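Local coordinates for protein putative branched-chain-amino-acid aminotransferase (PDB 3CSW) that probably transfers amino groups between leucine, isoleucine or valine and 2-oxoglutarate, using pyridoxal 5'-phosphate as cofactor, at residues E35-R47 and T140-I152. Residues are numbered along the deposited sequence; the frame is centred on the assembly and turned at random.
Sequences EKSLQGAVYETLR and TPPALKITGRTDI. With PLP (pyridoxal-5'-phosphate), chain E.
V42 and I146 form the non-hydrogen-bonded pair of a single antiparallel beta bridge, flanked by the hydrogen bonds T147 N to A41 O (2.9 Å) and Y43 N to K145 O (3.0 Å). The bridge ties strand 42-49 of the six-stranded antiparallel sheet to the loop of K145 in this class-IV, pyridoxal-phosphate-dependent aminotransferase. G40 has positive phi, and a CB there would clash with I146 CG1. T147 OG1 accepts a nearly straight bond from A41 N (2.9 Å, 168°). The same hydroxyl is bonded to L38 O of the second subunit, which brings this contact to the interface between the two chains. K145 crosses Y43 at about a right angle, with CE over one face of the ring, 4.2 Å from its centroid. The I146 carbonyl carbon meets the ring edge, and a water joins Y43 OH to I146 O. With an alanine at Y43, K145 CE would probably lose its aromatic cover, and the water on I146 O its hydroxyl partner. E44 OE2 packs on K145 CD at 3.3 Å. The E44 carboxylate itself is held by R62 and H59. K145 is the lysine expected, by similarity, to carry the cofactor, but no bond is present here. Its chain bends at both chi3 (88°) and chi4 (94°), and NZ ends 3.0 Å from PLP C4A.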
ATOM      1  N   GLU A  35      -6.143  30.031 -17.534  1.00 39.42           N
ATOM      2  CA  GLU A  35      -6.203  29.729 -16.105  1.00 40.66           C
ATOM      3  C   GLU A  35      -6.638  28.270 -15.904  1.00 40.63           C
ATOM      4  O   GLU A  35      -6.053  27.545 -15.113  1.00 41.05           O
ATOM      5  CB  GLU A  35      -7.118  30.705 -15.359  1.00 39.15           C
ATOM      6  CG  GLU A  35      -7.026  30.572 -13.840  1.00 42.27           C
ATOM      7  CD  GLU A  35      -7.969  31.486 -13.074  1.00 42.32           C
ATOM      8  OE1 GLU A  35      -8.874  32.088 -13.696  1.00 43.55           O
ATOM      9  OE2 GLU A  35      -7.794  31.597 -11.834  1.00 42.41           O
ATOM     10  N   LYS A  36      -7.637  27.846 -16.664  1.00 40.79           N
ATOM     11  CA  LYS A  36      -8.155  26.490 -16.601  1.00 40.82           C
ATOM     12  C   LYS A  36      -7.165  25.420 -17.085  1.00 38.50           C
ATOM     13  O   LYS A  36      -7.150  24.303 -16.569  1.00 37.92           O
ATOM     14  CB  LYS A  36      -9.447  26.417 -17.425  1.00 43.36           C
ATOM     15  CG  LYS A  36     -10.170  25.071 -17.391  1.00 49.05           C
ATOM     16  CD  LYS A  36     -10.700  24.749 -16.005  1.00 59.70           C
ATOM     17  CE  LYS A  36     -11.321  23.354 -15.937  1.00 62.40           C
ATOM     18  NZ  LYS A  36     -11.823  23.061 -14.552  1.00 61.00           N
ATOM     19  N   SER A  37      -6.343  25.771 -18.067  1.00 35.67           N
ATOM     20  CA  SER A  37      -5.342  24.870 -18.627  1.00 35.09           C
ATOM     21  C   SER A  37      -4.215  24.548 -17.642  1.00 32.12           C
ATOM     22  O   SER A  37      -3.449  23.626 -17.872  1.00 30.74           O
ATOM     23  CB  SER A  37      -4.760  25.451 -19.938  1.00 36.10           C
ATOM     24  OG  SER A  37      -3.895  26.571 -19.698  1.00 42.19           O
ATOM     25  N   LEU A  38      -4.107  25.322 -16.566  1.00 32.81           N
ATOM     26  CA  LEU A  38      -3.139  25.078 -15.494  1.00 33.24           C
ATOM     27  C   LEU A  38      -3.473  23.792 -14.747  1.00 32.95           C
ATOM     28  O   LEU A  38      -2.613  23.215 -14.107  1.00 32.40           O
ATOM     29  CB  LEU A  38      -3.068  26.269 -14.526  1.00 33.28           C
ATOM     30  CG  LEU A  38      -2.632  27.627 -15.104  1.00 32.44           C
ATOM     31  CD1 LEU A  38      -2.542  28.690 -13.992  1.00 23.36           C
ATOM     32  CD2 LEU A  38      -1.315  27.530 -15.851  1.00 27.60           C
ATOM     33  N   GLN A  39      -4.723  23.345 -14.854  1.00 34.58           N
ATOM     34  CA  GLN A  39      -5.152  22.046 -14.335  1.00 36.71           C
ATOM     35  C   GLN A  39      -4.722  20.867 -15.214  1.00 34.79           C
ATOM     36  O   GLN A  39      -4.894  19.711 -14.815  1.00 33.43           O
ATOM     37  CB  GLN A  39      -6.677  22.016 -14.152  1.00 35.56           C
ATOM     38  CG  GLN A  39      -7.157  23.092 -13.178  1.00 46.12           C
ATOM     39  CD  GLN A  39      -8.644  23.021 -12.837  1.00 45.69           C
ATOM     40  OE1 GLN A  39      -9.352  24.003 -12.989  1.00 63.67           O
ATOM     41  NE2 GLN A  39      -9.109  21.869 -12.350  1.00 61.13           N
ATOM     42  N   GLY A  40      -4.212  21.164 -16.417  1.00 33.38           N
ATOM     43  CA  GLY A  40      -3.710  20.164 -17.334  1.00 32.85           C
ATOM     44  C   GLY A  40      -4.502  20.041 -18.635  1.00 32.57           C
ATOM     45  O   GLY A  40      -5.693  20.293 -18.671  1.00 31.82           O
ATOM     46  N   ALA A  41      -3.807  19.671 -19.707  1.00 32.11           N
ATOM     47  CA  ALA A  41      -4.434  19.312 -20.971  1.00 32.29           C
ATOM     48  C   ALA A  41      -4.175  17.836 -21.244  1.00 32.46           C
ATOM     49  O   ALA A  41      -3.092  17.333 -20.942  1.00 33.73           O
ATOM     50  CB  ALA A  41      -3.862  20.151 -22.109  1.00 28.76           C
ATOM     51  N   VAL A  42      -5.171  17.143 -21.795  1.00 33.79           N
ATOM     52  CA  VAL A  42      -5.030  15.771 -22.268  0.50 33.52           C
ATOM     53  C   VAL A  42      -4.174  15.840 -23.525  1.00 33.68           C
ATOM     54  O   VAL A  42      -4.319  16.790 -24.299  1.00 34.84           O
ATOM     55  CB  VAL A  42      -6.422  15.158 -22.577  0.50 33.34           C
ATOM     56  CG1 VAL A  42      -6.308  13.957 -23.500  0.50 33.25           C
ATOM     57  CG2 VAL A  42      -7.147  14.801 -21.267  0.50 34.29           C
ATOM     58  N   TYR A  43      -3.280  14.875 -23.743  1.00 32.40           N
ATOM     59  CA  TYR A  43      -2.395  14.982 -24.901  1.00 31.05           C
ATOM     60  C   TYR A  43      -1.916  13.675 -25.523  1.00 31.73           C
ATOM     61  O   TYR A  43      -1.977  12.612 -24.911  1.00 30.96           O
ATOM     62  CB  TYR A  43      -1.174  15.836 -24.530  1.00 30.91           C
ATOM     63  CG  TYR A  43      -0.113  15.108 -23.736  1.00 34.39           C
ATOM     64  CD1 TYR A  43      -0.221  14.982 -22.356  1.00 31.96           C
ATOM     65  CD2 TYR A  43       1.016  14.569 -24.361  1.00 39.62           C
ATOM     66  CE1 TYR A  43       0.742  14.320 -21.615  1.00 38.38           C
ATOM     67  CE2 TYR A  43       1.994  13.907 -23.629  1.00 38.39           C
ATOM     68  CZ  TYR A  43       1.841  13.791 -22.251  1.00 40.64           C
ATOM     69  OH  TYR A  43       2.770  13.149 -21.492  1.00 45.10           O
ATOM     70  N   GLU A  44      -1.420  13.804 -26.752  1.00 32.47           N
ATOM     71  CA  GLU A  44      -0.786  12.718 -27.501  1.00 32.20           C
ATOM     72  C   GLU A  44       0.433  13.250 -28.255  1.00 31.95           C
ATOM     73  O   GLU A  44       0.500  14.444 -28.558  1.00 32.26           O
ATOM     74  CB  GLU A  44      -1.780  12.108 -28.500  1.00 32.79           C
ATOM     75  CG  GLU A  44      -2.791  11.131 -27.905  1.00 34.38           C
ATOM     76  CD  GLU A  44      -2.129   9.905 -27.261  1.00 35.86           C
ATOM     77  OE1 GLU A  44      -1.105   9.440 -27.776  1.00 35.32           O
ATOM     78  OE2 GLU A  44      -2.646   9.406 -26.240  1.00 36.37           O
ATOM     79  N   THR A  45       1.397  12.367 -28.533  1.00 32.50           N
ATOM     80  CA  THR A  45       2.578  12.705 -29.331  0.50 31.71           C
ATOM     81  C   THR A  45       2.660  11.734 -30.505  1.00 31.86           C
ATOM     82  O   THR A  45       2.409  10.551 -30.344  1.00 31.36           O
ATOM     83  CB  THR A  45       3.898  12.660 -28.514  0.50 33.78           C
ATOM     84  OG1 THR A  45       4.173  11.322 -28.069  0.50 35.30           O
ATOM     85  CG2 THR A  45       3.830  13.614 -27.310  0.50 34.65           C
ATOM     86  N   LEU A  46       2.972  12.249 -31.693  1.00 30.89           N
ATOM     87  CA  LEU A  46       3.103  11.425 -32.885  1.00 30.93           C
ATOM     88  C   LEU A  46       4.402  11.776 -33.572  1.00 31.47           C
ATOM     89  O   LEU A  46       4.999  12.813 -33.288  1.00 31.72           O
ATOM     90  CB  LEU A  46       1.943  11.648 -33.880  1.00 30.58           C
ATOM     91  CG  LEU A  46       0.483  11.408 -33.447  1.00 30.19           C
ATOM     92  CD1 LEU A  46      -0.084  12.652 -32.756  1.00 27.83           C
ATOM     93  CD2 LEU A  46      -0.366  11.014 -34.643  1.00 27.57           C
ATOM     94  N   ARG A  47       4.864  10.884 -34.444  1.00 33.09           N
ATOM     95  CA  ARG A  47       5.951  11.193 -35.372  1.00 31.16           C
ATOM     96  C   ARG A  47       5.523  10.771 -36.765  1.00 32.02           C
ATOM     97  O   ARG A  47       4.532  10.082 -36.926  1.00 31.26           O
ATOM     98  CB  ARG A  47       7.250  10.494 -34.989  1.00 30.47           C
ATOM     99  CG  ARG A  47       7.246   8.982 -35.165  1.00 34.76           C
ATOM    100  CD  ARG A  47       8.665   8.453 -35.272  1.00 34.33           C
ATOM    101  NE  ARG A  47       9.189   8.755 -36.588  1.00 37.08           N
ATOM    102  CZ  ARG A  47      10.443   8.550 -36.966  1.00 40.22           C
ATOM    103  NH1 ARG A  47      11.347   8.058 -36.120  1.00 38.21           N
ATOM    104  NH2 ARG A  47      10.789   8.838 -38.211  1.00 36.90           N
ATOM    105  N   THR A 140      -5.323   7.648  -9.471  1.00 26.23           N
ATOM    106  CA  THR A 140      -5.394   8.180 -10.833  1.00 27.52           C
ATOM    107  C   THR A 140      -5.225   7.023 -11.824  1.00 28.80           C
ATOM    108  O   THR A 140      -4.397   6.161 -11.591  1.00 29.41           O
ATOM    109  CB  THR A 140      -4.278   9.236 -11.113  1.00 28.46           C
ATOM    110  OG1 THR A 140      -4.364  10.296 -10.158  1.00 27.30           O
ATOM    111  CG2 THR A 140      -4.384   9.818 -12.522  1.00 23.24           C
ATOM    112  N   PRO A 141      -6.017   7.002 -12.917  1.00 29.37           N
ATOM    113  CA  PRO A 141      -5.790   5.992 -13.926  1.00 28.18           C
ATOM    114  C   PRO A 141      -4.448   6.175 -14.608  1.00 29.35           C
ATOM    115  O   PRO A 141      -4.135   7.262 -15.086  1.00 28.32           O
ATOM    116  CB  PRO A 141      -6.934   6.196 -14.936  1.00 29.98           C
ATOM    117  CG  PRO A 141      -7.908   7.111 -14.287  1.00 32.13           C
ATOM    118  CD  PRO A 141      -7.183   7.864 -13.218  1.00 29.23           C
ATOM    119  N   PRO A 142      -3.624   5.121 -14.631  1.00 31.67           N
ATOM    120  CA  PRO A 142      -2.332   5.174 -15.290  1.00 34.00           C
ATOM    121  C   PRO A 142      -2.392   5.578 -16.767  1.00 36.15           C
ATOM    122  O   PRO A 142      -1.450   6.198 -17.261  1.00 39.22           O
ATOM    123  CB  PRO A 142      -1.827   3.742 -15.172  1.00 36.06           C
ATOM    124  CG  PRO A 142      -2.545   3.180 -14.025  1.00 34.87           C
ATOM    125  CD  PRO A 142      -3.867   3.821 -13.988  1.00 32.49           C
ATOM    126  N   ALA A 143      -3.482   5.233 -17.457  1.00 36.78           N
ATOM    127  CA  ALA A 143      -3.649   5.563 -18.874  1.00 40.14           C
ATOM    128  C   ALA A 143      -4.126   6.996 -19.134  1.00 40.78           C
ATOM    129  O   ALA A 143      -4.279   7.372 -20.289  1.00 44.32           O
ATOM    130  CB  ALA A 143      -4.607   4.550 -19.563  1.00 40.06           C
ATOM    131  N   LEU A 144      -4.385   7.794 -18.099  1.00 38.16           N
ATOM    132  CA  LEU A 144      -4.708   9.223 -18.317  1.00 36.71           C
ATOM    133  C   LEU A 144      -3.429  10.020 -18.686  1.00 37.19           C
ATOM    134  O   LEU A 144      -2.594  10.304 -17.821  1.00 37.40           O
ATOM    135  CB  LEU A 144      -5.415   9.839 -17.091  1.00 34.87           C
ATOM    136  CG  LEU A 144      -5.668  11.360 -17.083  1.00 36.02           C
ATOM    137  CD1 LEU A 144      -6.503  11.820 -18.304  1.00 35.13           C
ATOM    138  CD2 LEU A 144      -6.311  11.800 -15.779  1.00 32.16           C
ATOM    139  N   LYS A 145      -3.284  10.377 -19.962  1.00 37.18           N
ATOM    140  CA  LYS A 145      -2.153  11.187 -20.423  1.00 36.40           C
ATOM    141  C   LYS A 145      -2.557  12.638 -20.320  1.00 35.81           C
ATOM    142  O   LYS A 145      -3.213  13.167 -21.236  1.00 34.64           O
ATOM    143  CB  LYS A 145      -1.795  10.909 -21.871  1.00 37.42           C
ATOM    144  CG  LYS A 145      -0.915   9.747 -22.122  1.00 44.84           C
ATOM    145  CD  LYS A 145      -0.639   9.595 -23.627  1.00 45.34           C
ATOM    146  CE  LYS A 145       0.550  10.389 -24.080  1.00 48.55           C
ATOM    147  NZ  LYS A 145       1.784   9.540 -24.057  1.00 57.16           N
ATOM    148  N   ILE A 146      -2.182  13.250 -19.194  1.00 34.94           N
ATOM    149  CA  ILE A 146      -2.511  14.624 -18.858  1.00 33.38           C
ATOM    150  C   ILE A 146      -1.186  15.356 -18.503  1.00 33.12           C
ATOM    151  O   ILE A 146      -0.271  14.760 -17.928  1.00 34.46           O
ATOM    152  CB  ILE A 146      -3.638  14.703 -17.794  1.00 34.24           C
ATOM    153  CG1 ILE A 146      -4.194  16.136 -17.724  1.00 32.84           C
ATOM    154  CG2 ILE A 146      -3.162  14.189 -16.403  1.00 29.24           C
ATOM    155  CD1 ILE A 146      -5.561  16.250 -17.123  1.00 32.18           C
ATOM    156  N   THR A 147      -1.058  16.607 -18.941  1.00 30.51           N
ATOM    157  CA  THR A 147       0.218  17.340 -18.883  1.00 30.39           C
ATOM    158  C   THR A 147       0.737  17.622 -17.458  1.00 31.72           C
ATOM    159  O   THR A 147       1.948  17.765 -17.240  1.00 30.57           O
ATOM    160  CB  THR A 147       0.128  18.695 -19.639  1.00 29.94           C
ATOM    161  OG1 THR A 147      -1.015  19.428 -19.161  1.00 27.92           O
ATOM    162  CG2 THR A 147       0.050  18.478 -21.177  1.00 26.24           C
ATOM    163  N   GLY A 148      -0.178  17.700 -16.498  1.00 30.76           N
ATOM    164  CA  GLY A 148       0.187  18.015 -15.126  1.00 31.42           C
ATOM    165  C   GLY A 148       0.297  16.880 -14.140  1.00 27.98           C
ATOM    166  O   GLY A 148       0.552  17.147 -12.977  1.00 30.50           O
ATOM    167  N   ARG A 149       0.086  15.625 -14.567  1.00 28.46           N
ATOM    168  CA  ARG A 149       0.152  14.506 -13.628  1.00 27.33           C
ATOM    169  C   ARG A 149       1.545  14.454 -12.979  1.00 28.70           C
ATOM    170  O   ARG A 149       2.584  14.432 -13.653  1.00 27.99           O
ATOM    171  CB  ARG A 149      -0.267  13.177 -14.262  1.00 29.31           C
ATOM    172  CG  ARG A 149       0.644  12.614 -15.347  1.00 30.82           C
ATOM    173  CD  ARG A 149       0.098  11.283 -15.786  1.00 26.66           C
ATOM    174  NE  ARG A 149       0.101  10.352 -14.648  1.00 27.91           N
ATOM    175  CZ  ARG A 149      -0.812   9.414 -14.414  1.00 26.03           C
ATOM    176  NH1 ARG A 149      -1.867   9.273 -15.199  1.00 28.78           N
ATOM    177  NH2 ARG A 149      -0.701   8.637 -13.331  1.00 32.14           N
ATOM    178  N   THR A 150       1.550  14.420 -11.657  1.00 27.18           N
ATOM    179  CA  THR A 150       2.743  14.765 -10.914  1.00 26.15           C
ATOM    180  C   THR A 150       3.802  13.663 -10.874  1.00 27.15           C
ATOM    181  O   THR A 150       4.970  13.971 -10.656  1.00 26.47           O
ATOM    182  CB  THR A 150       2.374  15.266  -9.514  1.00 26.47           C
ATOM    183  OG1 THR A 150       1.451  14.354  -8.940  1.00 26.27           O
ATOM    184  CG2 THR A 150       1.701  16.680  -9.565  1.00 24.33           C
ATOM    185  N   ASP A 151       3.431  12.394 -11.067  1.00 26.21           N
ATOM    186  CA  ASP A 151       4.470  11.347 -11.151  1.00 28.10           C
ATOM    187  C   ASP A 151       5.386  11.597 -12.367  1.00 27.29           C
ATOM    188  O   ASP A 151       6.610  11.606 -12.241  1.00 29.89           O
ATOM    189  CB  ASP A 151       3.921   9.896 -11.126  1.00 23.00           C
ATOM    190  CG  ASP A 151       2.744   9.639 -12.089  1.00 31.14           C
ATOM    191  OD1 ASP A 151       2.226  10.578 -12.748  1.00 26.77           O
ATOM    192  OD2 ASP A 151       2.308   8.460 -12.148  1.00 25.99           O
ATOM    193  N   ILE A 152       4.782  11.819 -13.526  1.00 30.09           N
ATOM    194  CA  ILE A 152       5.510  12.072 -14.761  1.00 29.44           C
ATOM    195  C   ILE A 152       6.194  13.465 -14.728  1.00 31.99           C
ATOM    196  O   ILE A 152       7.353  13.596 -15.126  1.00 32.16           O
ATOM    197  CB  ILE A 152       4.595  11.919 -16.011  1.00 30.45           C
ATOM    198  CG1 ILE A 152       4.001  10.499 -16.110  1.00 27.59           C
ATOM    199  CG2 ILE A 152       5.369  12.296 -17.276  1.00 25.99           C
ATOM    200  CD1 ILE A 152       5.028   9.307 -16.067  1.00 27.89           C
TER
HETATM  201  N1  PLP E 300       5.091   5.853 -20.769  1.00 37.69           N
HETATM  202  C2  PLP E 300       4.799   7.189 -20.513  1.00 44.18           C
HETATM  203  C2A PLP E 300       4.671   7.611 -19.082  1.00 37.75           C
HETATM  204  C3  PLP E 300       4.639   8.094 -21.586  1.00 50.38           C
HETATM  205  O3  PLP E 300       4.434   9.434 -21.356  1.00 51.69           O
HETATM  206  C4  PLP E 300       4.774   7.629 -22.916  1.00 53.30           C
HETATM  207  C4A PLP E 300       4.672   8.583 -24.075  1.00 53.47           C
HETATM  208  O4A PLP E 300       5.662   9.258 -24.416  1.00 64.86           O
HETATM  209  C5  PLP E 300       5.076   6.277 -23.148  1.00 43.80           C
HETATM  210  C6  PLP E 300       5.220   5.403 -22.068  1.00 36.73           C
HETATM  211  C5A PLP E 300       5.454   5.776 -24.524  1.00 42.16           C
HETATM  212  O4P PLP E 300       4.288   5.508 -25.289  1.00 44.26           O
HETATM  213  P   PLP E 300       4.279   5.546 -26.919  1.00 42.88           P
HETATM  214  O1P PLP E 300       2.824   5.520 -27.430  1.00 40.80           O
HETATM  215  O2P PLP E 300       5.015   4.348 -27.448  1.00 35.11           O
HETATM  216  O3P PLP E 300       4.988   6.838 -27.302  1.00 42.59           O
HETATM  217  O   HOH W   1       2.136  13.373 -18.468  1.00 47.35           O
HETATM  218  O   HOH W   2       3.478  11.149 -25.593  1.00 58.00           O